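Local coordinates for protein PHB depolymerase (Penicillium funiculosum, PDB 2D81) that depolymerises polyhydroxybutyrate by hydrolysing its ester bonds, using a circularly permuted alpha/beta-hydrolase fold, at residues A5-P10 with A218-L223; Y209-C214 with N255-Y260; V128-A133 with C160-A165; F137-N142 with P155-C160. All coordinates share one frame; numbering follows the deposited sequence.

Contact 1: A5-P10 with A218-L223; sequences AFNVNP and ATVCSL
Asn7 and Cys221 are joined by the straighter of two backbone bonds: Cys221 N lies 2.8 Å from Asn7 O, with 165° at the hydrogen. Asn9 N then donates a longer bond, 3.2 Å, to Cys221 O. The two bonds straddle Val8, which pairs with Cys221 in parallel register and adds a CA-H...O contact of 3.1 Å from Val8 CA to Cys221 O. On the face that Val8 shares with Cys221, Val8 CG1 meets Leu223 CB at 3.8 Å, the side chains crossing at about a right angle, while Val8 CG2 lies against Cys221 CB. Val220 spreads its two methyls over separate neighbours. Its CG2 rests on the Asn7 amide, 3.6 Å from ND2, and its CG1 packs on Asn9 CB at 4.0 Å. The extended first torsion of Asn7 (chi1 -173°, CG opposite the backbone N) carries the amide out to Val220, and both ends are then gripped: ND2 bonds to Gly217 O and OD1 to Gln318 N. Replacing Asn7 by alanine would probably leave Gly217 O and Gln318 N without these mates and open a gap beside Val220 CG2. Behind this shell, Asn7 centres an inverse gamma turn that bends the chain into strand 8-9. That short strand lies beside the start of strand 221-227, whose Leu223 already bonds through its backbone to Ser14 of strand 13-18. Ile313 and Val314 of helix 301-314 and Ile257 of strand 256-260 pack on Val8.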
loop_
_atom_site.group_PDB
_atom_site.type_symbol
_atom_site.label_atom_id
_atom_site.label_comp_id
_atom_site.label_asym_id
_atom_site.label_seq_id
_atom_site.Cartn_x
_atom_site.Cartn_y
_atom_site.Cartn_z
ATOM N N ALA A 5 -3.111 -16.387 -13.479
ATOM C CA ALA A 5 -4.309 -15.608 -13.751
ATOM C C ALA A 5 -5.458 -16.210 -12.950
ATOM O O ALA A 5 -5.615 -17.433 -12.896
ATOM C CB ALA A 5 -4.636 -15.648 -15.243
ATOM N N PHE A 6 -6.251 -15.351 -12.320
ATOM C CA PHE A 6 -7.399 -15.801 -11.543
ATOM C C PHE A 6 -8.690 -15.165 -12.042
ATOM O O PHE A 6 -8.664 -14.220 -12.830
ATOM C CB PHE A 6 -7.202 -15.469 -10.061
ATOM C CG PHE A 6 -6.130 -16.279 -9.395
ATOM C CD1 PHE A 6 -4.807 -15.850 -9.402
ATOM C CD2 PHE A 6 -6.442 -17.483 -8.776
ATOM C CE1 PHE A 6 -3.809 -16.614 -8.797
ATOM C CE2 PHE A 6 -5.452 -18.253 -8.170
ATOM C CZ PHE A 6 -4.134 -17.817 -8.181
ATOM N N ASN A 7 -9.823 -15.693 -11.587
ATOM C CA ASN A 7 -11.107 -15.126 -11.959
ATOM C C ASN A 7 -11.394 -13.949 -11.042
ATOM O O ASN A 7 -12.167 -14.054 -10.085
ATOM C CB ASN A 7 -12.220 -16.170 -11.844
ATOM C CG ASN A 7 -13.542 -15.666 -12.391
ATOM O OD1 ASN A 7 -13.615 -14.572 -12.950
ATOM N ND2 ASN A 7 -14.592 -16.466 -12.242
ATOM N N VAL A 8 -10.744 -12.830 -11.338
ATOM C CA VAL A 8 -10.895 -11.614 -10.551
ATOM C C VAL A 8 -11.463 -10.513 -11.434
ATOM O O VAL A 8 -10.951 -10.256 -12.523
ATOM C CB VAL A 8 -9.537 -11.151 -9.984
ATOM C CG1 VAL A 8 -9.694 -9.808 -9.283
ATOM C CG2 VAL A 8 -8.996 -12.196 -9.014
ATOM N N ASN A 9 -12.523 -9.865 -10.965
ATOM C CA ASN A 9 -13.110 -8.769 -11.722
ATOM C C ASN A 9 -12.163 -7.573 -11.692
ATOM O O ASN A 9 -11.762 -7.120 -10.623
ATOM C CB ASN A 9 -14.460 -8.365 -11.132
ATOM C CG ASN A 9 -15.295 -7.555 -12.107
ATOM O OD1 ASN A 9 -14.779 -6.672 -12.792
ATOM N ND2 ASN A 9 -16.589 -7.849 -12.173
ATOM N N PRO A 10 -11.789 -7.050 -12.872
ATOM C CA PRO A 10 -10.883 -5.900 -12.942
ATOM C C PRO A 10 -11.443 -4.662 -12.242
ATOM O O PRO A 10 -10.700 -3.736 -11.920
ATOM C CB PRO A 10 -10.716 -5.682 -14.446
ATOM C CG PRO A 10 -10.891 -7.064 -15.009
ATOM C CD PRO A 10 -12.067 -7.581 -14.218
ATOM N N ALA A 218 -14.201 -20.883 -10.158
ATOM C CA ALA A 218 -15.650 -21.040 -10.269
ATOM C C ALA A 218 -16.358 -19.813 -9.705
ATOM O O ALA A 218 -17.501 -19.520 -10.062
ATOM C CB ALA A 218 -16.099 -22.291 -9.526
ATOM N N THR A 219 -15.664 -19.098 -8.826
ATOM C CA THR A 219 -16.223 -17.930 -8.153
ATOM C C THR A 219 -15.412 -16.684 -8.502
ATOM O O THR A 219 -14.182 -16.713 -8.490
ATOM C CB THR A 219 -16.202 -18.118 -6.623
ATOM O OG1 THR A 219 -16.985 -19.266 -6.273
ATOM C CG2 THR A 219 -16.763 -16.889 -5.923
ATOM N N VAL A 220 -16.104 -15.592 -8.815
ATOM C CA VAL A 220 -15.432 -14.328 -9.083
ATOM C C VAL A 220 -14.899 -13.731 -7.788
ATOM O O VAL A 220 -15.622 -13.615 -6.801
ATOM C CB VAL A 220 -16.382 -13.319 -9.750
ATOM C CG1 VAL A 220 -15.674 -11.983 -9.945
ATOM C CG2 VAL A 220 -16.843 -13.864 -11.091
ATOM N N CYS A 221 -13.626 -13.355 -7.804
ATOM C CA CYS A 221 -12.962 -12.828 -6.620
ATOM C C CYS A 221 -12.521 -11.385 -6.825
ATOM O O CYS A 221 -12.458 -10.897 -7.953
ATOM C CB CYS A 221 -11.764 -13.721 -6.268
ATOM S SG CYS A 221 -12.322 -15.293 -5.529
ATOM N N SER A 222 -12.245 -10.698 -5.721
ATOM C CA SER A 222 -11.662 -9.364 -5.767
ATOM C C SER A 222 -10.167 -9.445 -5.489
ATOM O O SER A 222 -9.646 -10.516 -5.184
ATOM C CB SER A 222 -12.329 -8.456 -4.731
ATOM O OG SER A 222 -12.221 -9.003 -3.427
ATOM N N LEU A 223 -9.485 -8.308 -5.583
ATOM C CA LEU A 223 -8.044 -8.263 -5.370
ATOM C C LEU A 223 -7.641 -7.012 -4.597
ATOM O O LEU A 223 -7.936 -5.889 -5.014
ATOM C CB LEU A 223 -7.313 -8.285 -6.714
ATOM C CG LEU A 223 -5.793 -8.074 -6.681
ATOM C CD1 LEU A 223 -5.108 -9.231 -5.968
ATOM C CD2 LEU A 223 -5.272 -7.958 -8.109
#

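Contact 2: Y209-C214 with N255-Y260; sequences YVPQSC and NMIILY
Tyr209 and Ile258 form an antiparallel hydrogen-bonded pair, with Tyr209 N to Ile258 O at 2.8 Å and Ile258 N to Tyr209 O at 3.1 Å. A side-chain bond closes the other end of the contact. Ser213 OG sits between its backbone N and carbonyl carbon (chi1 61°), which aims it at Asn255: it donates to a lone pair of Asn255 OD1 at 2.8 Å, in the amide's carbonyl plane. One water ties the same two residues together again, giving a hydrogen to Ser213 OG and taking one from Asn255 N. Between these polar ends the contact is by packing. Two carbonyl oxygens meet carbon: the Pro211 ring lies against Met256, with CG 3.0 Å from Met256 O, which is buried and has no polar partner, and Ile257 CG2 approaches Tyr209 O at 3.4 Å. The apolar pairing is that of Cys214 CB with Ile257 CG1 at 4.0 Å; Cys214 SG passes 3.5 Å from Asn255 C on its way to the disulfide with Cys221. The methylene CB of Tyr209 comes to the edge of the Tyr260 ring, near its plane, 4.2 Å from CE1, while the Tyr209 ring itself turns off to bond through OH with Asp252 and Gly186 N. Tyr260 OH is held by Asn248. Strand 205-210, running antiparallel between 256-260 and 187-192 in an otherwise largely parallel sheet, matches the second strand of the canonical alpha/beta-hydrolase fold, displaced along the sequence by the circular permutation.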
loop_
_atom_site.group_PDB
_atom_site.type_symbol
_atom_site.label_atom_id
_atom_site.label_comp_id
_atom_site.label_asym_id
_atom_site.label_seq_id
_atom_site.Cartn_x
_atom_site.Cartn_y
_atom_site.Cartn_z
ATOM N N TYR A 209 -1.938 -14.250 -1.075
ATOM C CA TYR A 209 -2.824 -15.156 -0.364
ATOM C C TYR A 209 -4.065 -15.434 -1.194
ATOM O O TYR A 209 -4.762 -14.506 -1.611
ATOM C CB TYR A 209 -3.252 -14.575 0.984
ATOM C CG TYR A 209 -4.197 -15.503 1.702
ATOM C CD1 TYR A 209 -3.757 -16.742 2.169
ATOM C CD2 TYR A 209 -5.551 -15.199 1.819
ATOM C CE1 TYR A 209 -4.644 -17.659 2.726
ATOM C CE2 TYR A 209 -6.451 -16.111 2.376
ATOM C CZ TYR A 209 -5.985 -17.340 2.823
ATOM O OH TYR A 209 -6.861 -18.258 3.352
ATOM N N VAL A 210 -4.337 -16.715 -1.428
ATOM C CA VAL A 210 -5.481 -17.122 -2.238
ATOM C C VAL A 210 -6.428 -18.003 -1.431
ATOM O O VAL A 210 -6.101 -19.148 -1.114
ATOM C CB VAL A 210 -5.030 -17.912 -3.492
ATOM C CG1 VAL A 210 -6.245 -18.345 -4.304
ATOM C CG2 VAL A 210 -4.106 -17.054 -4.350
ATOM N N PRO A 211 -7.613 -17.478 -1.079
ATOM C CA PRO A 211 -8.593 -18.253 -0.309
ATOM C C PRO A 211 -9.008 -19.478 -1.116
ATOM O O PRO A 211 -8.883 -19.484 -2.339
ATOM C CB PRO A 211 -9.753 -17.272 -0.136
ATOM C CG PRO A 211 -9.075 -15.933 -0.162
ATOM C CD PRO A 211 -8.085 -16.098 -1.286
ATOM N N GLN A 212 -9.505 -20.509 -0.440
ATOM C CA GLN A 212 -9.952 -21.711 -1.137
ATOM C C GLN A 212 -10.959 -21.370 -2.234
ATOM O O GLN A 212 -10.922 -21.943 -3.324
ATOM C CB GLN A 212 -10.582 -22.695 -0.147
ATOM C CG GLN A 212 -11.115 -23.965 -0.796
ATOM C CD GLN A 212 -10.046 -24.716 -1.568
ATOM O OE1 GLN A 212 -9.026 -25.118 -1.007
ATOM N NE2 GLN A 212 -10.275 -24.911 -2.863
ATOM N N SER A 213 -11.850 -20.425 -1.947
ATOM C CA SER A 213 -12.927 -20.090 -2.873
ATOM C C SER A 213 -12.413 -19.489 -4.179
ATOM O O SER A 213 -13.086 -19.572 -5.205
ATOM C CB SER A 213 -13.907 -19.116 -2.216
ATOM O OG SER A 213 -13.255 -17.910 -1.862
ATOM N N CYS A 214 -11.228 -18.884 -4.143
ATOM C CA CYS A 214 -10.673 -18.237 -5.331
ATOM C C CYS A 214 -9.781 -19.163 -6.153
ATOM O O CYS A 214 -9.357 -18.805 -7.251
ATOM C CB CYS A 214 -9.891 -16.970 -4.938
ATOM S SG CYS A 214 -10.953 -15.754 -4.095
ATOM N N ASN A 255 -13.997 -13.958 -0.689
ATOM C CA ASN A 255 -13.613 -14.195 -2.077
ATOM C C ASN A 255 -12.617 -13.146 -2.544
ATOM O O ASN A 255 -12.775 -12.561 -3.615
ATOM C CB ASN A 255 -14.843 -14.161 -2.986
ATOM C CG ASN A 255 -15.870 -15.207 -2.616
ATOM O OD1 ASN A 255 -15.543 -16.382 -2.453
ATOM N ND2 ASN A 255 -17.124 -14.789 -2.492
ATOM N N MET A 256 -11.598 -12.908 -1.729
ATOM C CA MET A 256 -10.634 -11.850 -2.003
ATOM C C MET A 256 -9.216 -12.412 -1.990
ATOM O O MET A 256 -8.829 -13.114 -1.059
ATOM C CB MET A 256 -10.760 -10.749 -0.947
ATOM C CG MET A 256 -9.905 -9.521 -1.207
ATOM S SD MET A 256 -10.027 -8.348 0.153
ATOM C CE MET A 256 -11.758 -7.826 -0.017
ATOM N N ILE A 257 -8.452 -12.105 -3.035
ATOM C CA ILE A 257 -7.029 -12.413 -3.069
ATOM C C ILE A 257 -6.253 -11.203 -2.545
ATOM O O ILE A 257 -6.587 -10.061 -2.859
ATOM C CB ILE A 257 -6.574 -12.736 -4.513
ATOM C CG1 ILE A 257 -7.265 -14.017 -4.997
ATOM C CG2 ILE A 257 -5.059 -12.885 -4.574
ATOM C CD1 ILE A 257 -6.962 -14.372 -6.450
ATOM N N ILE A 258 -5.235 -11.449 -1.726
ATOM C CA ILE A 258 -4.350 -10.375 -1.285
ATOM C C ILE A 258 -2.988 -10.568 -1.940
ATOM O O ILE A 258 -2.333 -11.589 -1.731
ATOM C CB ILE A 258 -4.145 -10.377 0.251
ATOM C CG1 ILE A 258 -5.492 -10.424 0.982
ATOM C CG2 ILE A 258 -3.366 -9.136 0.663
ATOM C CD1 ILE A 258 -6.375 -9.203 0.771
ATOM N N LEU A 259 -2.565 -9.591 -2.737
ATOM C CA LEU A 259 -1.248 -9.638 -3.368
ATOM C C LEU A 259 -0.238 -8.889 -2.510
ATOM O O LEU A 259 -0.485 -7.752 -2.102
ATOM C CB LEU A 259 -1.306 -9.006 -4.763
ATOM C CG LEU A 259 0.022 -8.778 -5.496
ATOM C CD1 LEU A 259 0.693 -10.119 -5.797
ATOM C CD2 LEU A 259 -0.239 -8.014 -6.791
ATOM N N TYR A 260 0.889 -9.538 -2.228
ATOM C CA TYR A 260 1.942 -8.939 -1.405
ATOM C C TYR A 260 3.257 -8.789 -2.169
ATOM O O TYR A 260 4.122 -9.663 -2.094
ATOM C CB TYR A 260 2.227 -9.792 -0.157
ATOM C CG TYR A 260 1.085 -9.949 0.820
ATOM C CD1 TYR A 260 0.215 -11.042 0.743
ATOM C CD2 TYR A 260 0.893 -9.025 1.846
ATOM C CE1 TYR A 260 -0.816 -11.208 1.673
ATOM C CE2 TYR A 260 -0.135 -9.181 2.777
ATOM C CZ TYR A 260 -0.983 -10.273 2.685
ATOM O OH TYR A 260 -1.997 -10.425 3.604
HETATM O O HOH W 1 -13.616 -16.610 0.457
#

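Contact 3: V128-A133 with C160-A165; sequences VTTTGA and CNYDGA
Thr130 lays its hydroxyl over one face of the Tyr162 ring: OG1 is 3.7 Å from CD1 and 3.8 Å from CG, and the two side chains cross at a slant. The first torsion of Thr130 (chi1 -65°) turns OG1 opposite the carbonyl carbon and thereby over the ring, where the hydroxyl is also bonded to Trp96 NE1. Since the indole of Trp96 meets the Tyr162 ring with planes only about 10° apart, the threonine probably helps to hold the indole nearly parallel to the phenol. At the far end of the phenol, Val128 comes from the opposite direction, its CG1 obliquely placed 3.5 Å from Tyr162 OH and 3.9 Å from CZ. The hydroxyl has its polar partner in Tyr94 OH, so the valine supplies only van der Waals cover. Strand 125-130 is one of the two edge strands of the main sheet. The chain that leaves it carries His135, which lines the pocket of the bound trimer; in alpha/beta hydrolases the catalytic histidine lies on the loop after the last strand, and this placement is consistent with that role. The loop starts with a type II turn from Thr130 to Ala133, in which Gly132 has a positive phi (93°) that favours glycine. Its Ala133 N to Thr130 O bond is weak. As the turn ends, Ala133 CB touches Cys160 SG at 4.3 Å, beside the disulfide to Cys149. Beyond Tyr162, Asp163 is the N-cap of helix 164-173: OD2 takes the N-H of Gly166, while OD1 bonds to Trp250 and forms a salt bridge with Arg179.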
loop_
_atom_site.group_PDB
_atom_site.type_symbol
_atom_site.label_atom_id
_atom_site.label_comp_id
_atom_site.label_asym_id
_atom_site.label_seq_id
_atom_site.Cartn_x
_atom_site.Cartn_y
_atom_site.Cartn_z
ATOM N N VAL A 128 -8.973 7.867 10.198
ATOM C CA VAL A 128 -9.003 7.336 11.557
ATOM C C VAL A 128 -7.685 7.581 12.286
ATOM O O VAL A 128 -6.602 7.377 11.729
ATOM C CB VAL A 128 -9.290 5.821 11.545
ATOM C CG1 VAL A 128 -9.284 5.272 12.962
ATOM C CG2 VAL A 128 -10.628 5.559 10.876
ATOM N N THR A 129 -7.786 8.025 13.536
ATOM C CA THR A 129 -6.619 8.147 14.398
ATOM C C THR A 129 -6.769 7.204 15.584
ATOM O O THR A 129 -7.785 7.227 16.277
ATOM C CB THR A 129 -6.459 9.589 14.929
ATOM O OG1 THR A 129 -6.338 10.493 13.824
ATOM C CG2 THR A 129 -5.219 9.703 15.807
ATOM N N THR A 130 -5.762 6.369 15.810
ATOM C CA THR A 130 -5.733 5.541 17.009
ATOM C C THR A 130 -4.884 6.225 18.069
ATOM O O THR A 130 -3.687 6.446 17.882
ATOM C CB THR A 130 -5.156 4.144 16.718
ATOM O OG1 THR A 130 -6.033 3.445 15.825
ATOM C CG2 THR A 130 -5.008 3.344 18.005
ATOM N N THR A 131 -5.521 6.569 19.183
ATOM C CA THR A 131 -4.854 7.285 20.261
ATOM C C THR A 131 -3.755 6.429 20.881
ATOM O O THR A 131 -4.005 5.304 21.310
ATOM C CB THR A 131 -5.862 7.674 21.363
ATOM O OG1 THR A 131 -6.881 8.515 20.800
ATOM C CG2 THR A 131 -5.159 8.419 22.487
ATOM N N GLY A 132 -2.539 6.967 20.920
ATOM C CA GLY A 132 -1.452 6.282 21.596
ATOM C C GLY A 132 -0.600 5.385 20.714
ATOM O O GLY A 132 0.473 4.943 21.129
ATOM N N ALA A 133 -1.066 5.112 19.499
ATOM C CA ALA A 133 -0.328 4.242 18.589
ATOM C C ALA A 133 0.855 4.981 17.971
ATOM O O ALA A 133 0.744 6.153 17.603
ATOM C CB ALA A 133 -1.257 3.727 17.491
ATOM N N CYS A 160 -2.525 -3.094 18.428
ATOM C CA CYS A 160 -2.932 -1.749 18.819
ATOM C C CYS A 160 -4.389 -1.718 19.261
ATOM O O CYS A 160 -4.994 -0.648 19.342
ATOM C CB CYS A 160 -2.752 -0.780 17.650
ATOM S SG CYS A 160 -1.029 -0.513 17.122
ATOM N N ASN A 161 -4.948 -2.893 19.537
ATOM C CA ASN A 161 -6.360 -3.006 19.885
ATOM C C ASN A 161 -7.201 -2.319 18.813
ATOM O O ASN A 161 -8.224 -1.695 19.100
ATOM C CB ASN A 161 -6.623 -2.373 21.257
ATOM C CG ASN A 161 -8.038 -2.618 21.753
ATOM O OD1 ASN A 161 -8.537 -3.744 21.711
ATOM N ND2 ASN A 161 -8.686 -1.566 22.236
ATOM N N TYR A 162 -6.746 -2.436 17.571
ATOM C CA TYR A 162 -7.466 -1.887 16.429
ATOM C C TYR A 162 -7.157 -2.712 15.190
ATOM O O TYR A 162 -6.003 -2.832 14.780
ATOM C CB TYR A 162 -7.065 -0.430 16.194
ATOM C CG TYR A 162 -7.725 0.201 14.987
ATOM C CD1 TYR A 162 -6.984 0.514 13.845
ATOM C CD2 TYR A 162 -9.087 0.497 14.991
ATOM C CE1 TYR A 162 -7.590 1.117 12.731
ATOM C CE2 TYR A 162 -9.702 1.095 13.886
ATOM C CZ TYR A 162 -8.950 1.404 12.765
ATOM O OH TYR A 162 -9.561 2.007 11.686
ATOM N N ASP A 163 -8.204 -3.283 14.605
ATOM C CA ASP A 163 -8.079 -4.109 13.414
ATOM C C ASP A 163 -7.967 -3.213 12.183
ATOM O O ASP A 163 -8.964 -2.912 11.531
ATOM C CB ASP A 163 -9.305 -5.018 13.293
ATOM C CG ASP A 163 -9.217 -5.977 12.115
ATOM O OD1 ASP A 163 -10.205 -6.700 11.877
ATOM O OD2 ASP A 163 -8.172 -6.015 11.433
ATOM N N GLY A 164 -6.743 -2.785 11.879
ATOM C CA GLY A 164 -6.528 -1.871 10.771
ATOM C C GLY A 164 -6.837 -2.477 9.417
ATOM O O GLY A 164 -7.464 -1.831 8.578
ATOM N N ALA A 165 -6.394 -3.711 9.199
ATOM C CA ALA A 165 -6.633 -4.383 7.926
ATOM C C ALA A 165 -8.129 -4.481 7.671
ATOM O O ALA A 165 -8.605 -4.184 6.574
ATOM C CB ALA A 165 -6.006 -5.777 7.938
#

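Contact 4: F137-N142 with P155-C160; sequences FPTDFN and PYISNC
Thr139 grips Ser158 O twice: its backbone N bonds nearly in line with the C=O at 2.9 Å, and its OG1 donates at 2.8 Å from 40° above the carbonyl plane. With chi1 80° the hydroxyl is turned back toward this oxygen, leaving CG2 to meet Ile157 CG2 at 4.0 Å. The rest of this tight part is parallel strand pairing, Ser158 N to Phe137 O at 3.0 Å, Phe137 N to Tyr156 O and Cys160 N to Thr139 O, while Pro138 CB packs on Cys160 CB at 3.9 Å. A valine in place of Thr139 would probably leave Ser158 O with one donor and Phe141 N without its weak bond to OG1. The outer side is more open to solvent: partly exposed Asn159 lies along the backbone of Asp140 and Phe141, CB 3.4 Å from Phe141 O and OD1 bonded to Asn161 N. Asp140 turns away to a salt bridge with Arg179, and Phe141 makes a cation-pi contact with Lys249. This two-stranded sheet is separate from the main one but touches it through the Phe137 ring on Phe43 of strand 39-43, and Pro138 bonds by backbone to Gly164 of helix 164-173.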
loop_
_atom_site.group_PDB
_atom_site.type_symbol
_atom_site.label_atom_id
_atom_site.label_comp_id
_atom_site.label_asym_id
_atom_site.label_seq_id
_atom_site.Cartn_x
_atom_site.Cartn_y
_atom_site.Cartn_z
ATOM N N PHE A 137 2.167 -1.088 12.168
ATOM C CA PHE A 137 0.909 -1.526 11.569
ATOM C C PHE A 137 -0.061 -1.930 12.675
ATOM O O PHE A 137 0.248 -2.796 13.488
ATOM C CB PHE A 137 1.120 -2.716 10.631
ATOM C CG PHE A 137 -0.042 -2.955 9.714
ATOM C CD1 PHE A 137 -0.038 -2.446 8.420
ATOM C CD2 PHE A 137 -1.171 -3.629 10.165
ATOM C CE1 PHE A 137 -1.143 -2.598 7.592
ATOM C CE2 PHE A 137 -2.286 -3.786 9.341
ATOM C CZ PHE A 137 -2.268 -3.267 8.049
ATOM N N PRO A 138 -1.255 -1.315 12.709
ATOM C CA PRO A 138 -2.258 -1.626 13.734
ATOM C C PRO A 138 -3.088 -2.887 13.489
ATOM O O PRO A 138 -3.802 -2.984 12.491
ATOM C CB PRO A 138 -3.122 -0.373 13.746
ATOM C CG PRO A 138 -3.155 -0.007 12.286
ATOM C CD PRO A 138 -1.705 -0.200 11.851
ATOM N N THR A 139 -3.002 -3.841 14.414
ATOM C CA THR A 139 -3.903 -4.994 14.401
ATOM C C THR A 139 -4.582 -5.111 15.762
ATOM O O THR A 139 -4.336 -4.302 16.655
ATOM C CB THR A 139 -3.145 -6.302 14.119
ATOM O OG1 THR A 139 -2.514 -6.764 15.319
ATOM C CG2 THR A 139 -2.076 -6.075 13.060
ATOM N N ASP A 140 -5.436 -6.117 15.924
ATOM C CA ASP A 140 -6.073 -6.339 17.216
ATOM C C ASP A 140 -5.771 -7.729 17.759
ATOM O O ASP A 140 -6.535 -8.279 18.549
ATOM C CB ASP A 140 -7.587 -6.125 17.103
ATOM C CG ASP A 140 -8.270 -7.184 16.259
ATOM O OD1 ASP A 140 -7.617 -7.763 15.362
ATOM O OD2 ASP A 140 -9.475 -7.426 16.488
ATOM N N PHE A 141 -4.646 -8.293 17.335
ATOM C CA PHE A 141 -4.208 -9.578 17.859
ATOM C C PHE A 141 -2.696 -9.634 18.045
ATOM O O PHE A 141 -1.958 -8.801 17.515
ATOM C CB PHE A 141 -4.688 -10.713 16.944
ATOM C CG PHE A 141 -4.150 -10.645 15.540
ATOM C CD1 PHE A 141 -3.052 -11.413 15.165
ATOM C CD2 PHE A 141 -4.746 -9.821 14.589
ATOM C CE1 PHE A 141 -2.556 -11.368 13.860
ATOM C CE2 PHE A 141 -4.258 -9.768 13.283
ATOM C CZ PHE A 141 -3.161 -10.543 12.919
ATOM N N ASN A 142 -2.247 -10.616 18.820
ATOM C CA ASN A 142 -0.843 -10.733 19.188
ATOM C C ASN A 142 -0.084 -11.587 18.177
ATOM O O ASN A 142 0.267 -12.737 18.452
ATOM C CB ASN A 142 -0.732 -11.343 20.589
ATOM C CG ASN A 142 -1.261 -10.417 21.667
ATOM O OD1 ASN A 142 -1.742 -10.867 22.710
ATOM N ND2 ASN A 142 -1.163 -9.115 21.428
ATOM N N PRO A 155 9.042 -5.880 14.270
ATOM C CA PRO A 155 8.697 -5.819 12.845
ATOM C C PRO A 155 7.753 -4.689 12.427
ATOM O O PRO A 155 7.262 -4.681 11.299
ATOM C CB PRO A 155 8.074 -7.182 12.605
ATOM C CG PRO A 155 7.264 -7.353 13.857
ATOM C CD PRO A 155 8.233 -6.909 14.950
ATOM N N TYR A 156 7.501 -3.747 13.331
ATOM C CA TYR A 156 6.554 -2.663 13.083
ATOM C C TYR A 156 5.157 -3.192 12.759
ATOM O O TYR A 156 4.461 -2.675 11.886
ATOM C CB TYR A 156 7.059 -1.763 11.948
ATOM C CG TYR A 156 8.447 -1.227 12.206
ATOM C CD1 TYR A 156 9.570 -1.882 11.711
ATOM C CD2 TYR A 156 8.639 -0.084 12.982
ATOM C CE1 TYR A 156 10.852 -1.418 11.978
ATOM C CE2 TYR A 156 9.918 0.389 13.259
ATOM C CZ TYR A 156 11.019 -0.284 12.752
ATOM O OH TYR A 156 12.289 0.170 13.016
ATOM N N ILE A 157 4.762 -4.234 13.478
ATOM C CA ILE A 157 3.399 -4.756 13.436
ATOM C C ILE A 157 3.003 -5.015 14.887
ATOM O O ILE A 157 3.745 -5.660 15.625
ATOM C CB ILE A 157 3.334 -6.091 12.658
ATOM C CG1 ILE A 157 3.924 -5.912 11.258
ATOM C CG2 ILE A 157 1.890 -6.567 12.568
ATOM C CD1 ILE A 157 4.116 -7.223 10.513
ATOM N N SER A 158 1.843 -4.514 15.298
ATOM C CA SER A 158 1.507 -4.476 16.719
ATOM C C SER A 158 0.063 -4.854 16.996
ATOM O O SER A 158 -0.800 -4.760 16.120
ATOM C CB SER A 158 1.753 -3.073 17.285
ATOM O OG SER A 158 3.093 -2.659 17.100
ATOM N N ASN A 159 -0.200 -5.269 18.230
ATOM C CA ASN A 159 -1.567 -5.300 18.727
ATOM C C ASN A 159 -1.890 -3.910 19.262
ATOM O O ASN A 159 -1.551 -3.577 20.397
ATOM C CB ASN A 159 -1.718 -6.328 19.849
ATOM C CG ASN A 159 -3.167 -6.530 20.260
ATOM O OD1 ASN A 159 -4.016 -5.671 20.021
ATOM N ND2 ASN A 159 -3.453 -7.666 20.894
ATOM N N CYS A 160 -2.525 -3.094 18.428
ATOM C CA CYS A 160 -2.932 -1.749 18.819
ATOM C C CYS A 160 -4.389 -1.718 19.261
ATOM O O CYS A 160 -4.994 -0.648 19.342
ATOM C CB CYS A 160 -2.752 -0.780 17.650
ATOM S SG CYS A 160 -1.029 -0.513 17.122
#

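The four contacts form two clusters. Contacts 1 and 2 lie 9 Å apart, centre to centre, joined by the Cys214-Cys221 disulfide and by the pairing of strands 221-227 and 256-260. Contacts 3 and 4, also 9 Å apart between centres, share Cys160, and both segments of contact 4 fall between those of contact 3 along the chain; His135, which lines the ligand pocket, follows 128-133 and precedes 137-142. Between clusters the centres are 22 to 30 Å apart, yet the nearest atoms of contacts 2 and 4 come within about 8 Å without touching. Contacts 1, 2 and 3 reach the same main sheet. In contact 4 the Tyr156 side chain lies about 7 Å from the bound trimer.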